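Enhancer of mRNA-decapping protein 3 (Homo sapiens, PDB 2VC8) binds single-stranded RNA and promotes mRNA decapping and decay in complex with DCP1A and DDX6, this piece being its divergent LSm domain. Local coordinates at residues S28-D31 / T36-L39. Sequence-based numbering, arbitrary orientation.
Sequences SAVD and TISL
Ser28 and Ala29 both sit opposite Ser38, a classic beta bulge in the antiparallel hairpin formed by 28-31 and 36-39. The bulge brings two donors of one residue onto the Ser38 carbonyl. Ser28 N reaches Ser38 O at 2.9 Å along a bent bond (144° at the hydrogen), while Ser28 OG adds a weak second bond to that oxygen at 3.3 Å. A chi1 of 53° makes this possible, holding the hydroxyl between the backbone N and carbonyl carbon of Ser28, which puts it beside the Ser38 carbonyl. From there the pairing is regular: Ser38 N meets Ala29 O at 2.8 Å, nearly straight, and Asp31 and Thr36 bond to each other through both backbone N-H and C=O groups.

The Ala29 methyl lies against the side chain of Ser38, 3.8 Å from its OG. That hydroxyl spends its stronger bond on Thr55 OG1 of strand 53-57, which flanks 36-39 on its other edge. Further along the same face, Thr36 OG1 comes to 3.3 Å from Asp31 CB and meets the methylene rather than the carboxylate. With CG anti to the backbone N (chi1 -180°), Asp31 carries its carboxylate to the connecting turn, where OD1 accepts from Val33 N and Ser34 N.

On the reverse face Val30 CG2 touches Ile37 CG1 loosely, at 4.3 Å, and Ile37 continues inward against Ile14, Val27 and Phe56. One face of this Sm-fold hairpin is thus largely polar, with Ser38, Thr36 and Asp31, the other apolar, with Ile37 in the core and Val30 at its margin; backbone hydrogen bonds do most of the joining of the two strands, while the Asp31 carboxylate serves the turn and the Ser38 hydroxyl the next strand.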
ATOM      1  N   SER A  28       0.900   3.426   5.288  1.00 15.59           N
ATOM      2  CA  SER A  28       0.582   4.262   6.433  1.00 17.62           C
ATOM      3  C   SER A  28      -0.194   3.570   7.494  1.00 18.61           C
ATOM      4  O   SER A  28      -0.285   4.074   8.607  1.00 20.42           O
ATOM      5  CB  SER A  28      -0.198   5.482   5.979  1.00 21.73           C
ATOM      6  OG  SER A  28      -1.328   5.107   5.203  1.00 25.33           O
ATOM      7  N   ALA A  29      -0.850   2.492   7.125  1.00 17.83           N
ATOM      8  CA  ALA A  29      -1.664   1.733   8.082  1.00 17.19           C
ATOM      9  C   ALA A  29      -1.842   0.301   7.677  1.00 18.90           C
ATOM     10  O   ALA A  29      -1.857  -0.005   6.478  1.00 19.22           O
ATOM     11  CB  ALA A  29      -3.075   2.465   8.362  1.00 20.12           C
ATOM     12  N   VAL A  30      -1.998  -0.592   8.668  1.00 20.31           N
ATOM     13  CA  VAL A  30      -2.338  -1.993   8.418  1.00 19.06           C
ATOM     14  C   VAL A  30      -3.393  -2.367   9.457  1.00 24.81           C
ATOM     15  O   VAL A  30      -3.165  -2.208  10.648  1.00 28.70           O
ATOM     16  CB  VAL A  30      -1.131  -2.952   8.565  1.00 24.86           C
ATOM     17  CG1 VAL A  30      -1.544  -4.422   8.409  1.00 33.74           C
ATOM     18  CG2 VAL A  30      -0.016  -2.608   7.598  1.00 22.84           C
ATOM     19  N   ASP A  31      -4.521  -2.892   9.025  1.00 21.82           N
ATOM     20  CA  ASP A  31      -5.595  -3.291   9.941  1.00 23.83           C
ATOM     21  C   ASP A  31      -5.675  -4.796   9.946  1.00 20.95           C
ATOM     22  O   ASP A  31      -6.124  -5.394   8.956  1.00 23.47           O
ATOM     23  CB  ASP A  31      -6.920  -2.668   9.500  1.00 24.99           C
ATOM     24  CG  ASP A  31      -8.075  -3.047  10.419  1.00 31.24           C
ATOM     25  OD1 ASP A  31      -7.936  -4.007  11.188  1.00 31.48           O
ATOM     26  OD2 ASP A  31      -9.137  -2.405  10.317  1.00 38.58           O
ATOM     27  N   THR A  36      -6.627  -5.219   5.965  1.00 17.50           N
ATOM     28  CA  THR A  36      -6.387  -4.164   4.974  1.00 17.00           C
ATOM     29  C   THR A  36      -5.015  -3.532   5.149  1.00 15.28           C
ATOM     30  O   THR A  36      -4.385  -3.563   6.200  1.00 18.32           O
ATOM     31  CB  THR A  36      -7.468  -3.069   5.036  1.00 17.39           C
ATOM     32  OG1 THR A  36      -7.357  -2.397   6.256  1.00 19.78           O
ATOM     33  CG2 THR A  36      -8.891  -3.616   4.905  1.00 19.70           C
ATOM     34  N   ILE A  37      -4.632  -2.876   4.091  1.00 15.61           N
ATOM     35  CA  ILE A  37      -3.405  -2.127   4.047  0.50 17.02           C
ATOM     36  C   ILE A  37      -3.661  -0.769   3.364  1.00 14.27           C
ATOM     37  O   ILE A  37      -4.375  -0.699   2.342  1.00 15.49           O
ATOM     38  CB  ILE A  37      -2.355  -2.971   3.378  0.50 17.07           C
ATOM     39  CG1 ILE A  37      -0.982  -2.305   3.429  0.50 18.08           C
ATOM     40  CG2 ILE A  37      -2.811  -3.347   1.965  0.50 20.63           C
ATOM     41  CD1 ILE A  37       0.116  -3.233   2.944  0.50 20.27           C
ATOM     42  N   SER A  38      -3.169   0.294   3.990  1.00 14.96           N
ATOM     43  CA  SER A  38      -3.416   1.685   3.508  1.00 14.61           C
ATOM     44  C   SER A  38      -2.164   2.300   2.991  1.00 13.23           C
ATOM     45  O   SER A  38      -1.091   2.184   3.641  1.00 15.60           O
ATOM     46  CB  SER A  38      -3.964   2.543   4.650  1.00 16.30           C
ATOM     47  OG  SER A  38      -5.152   1.961   5.226  1.00 17.23           O
ATOM     48  N   LEU A  39      -2.265   2.960   1.839  1.00 13.73           N
ATOM     49  CA  LEU A  39      -1.166   3.717   1.236  1.00 13.89           C
ATOM     50  C   LEU A  39      -1.459   5.205   1.286  1.00 14.60           C
ATOM     51  O   LEU A  39      -2.551   5.646   1.029  1.00 15.77           O
ATOM     52  CB  LEU A  39      -0.957   3.339  -0.223  1.00 15.10           C
ATOM     53  CG  LEU A  39      -0.701   1.860  -0.539  1.00 14.18           C
ATOM     54  CD1 LEU A  39      -0.414   1.723  -1.997  1.00 16.07           C
ATOM     55  CD2 LEU A  39       0.392   1.234   0.405  1.00 15.05           C
TER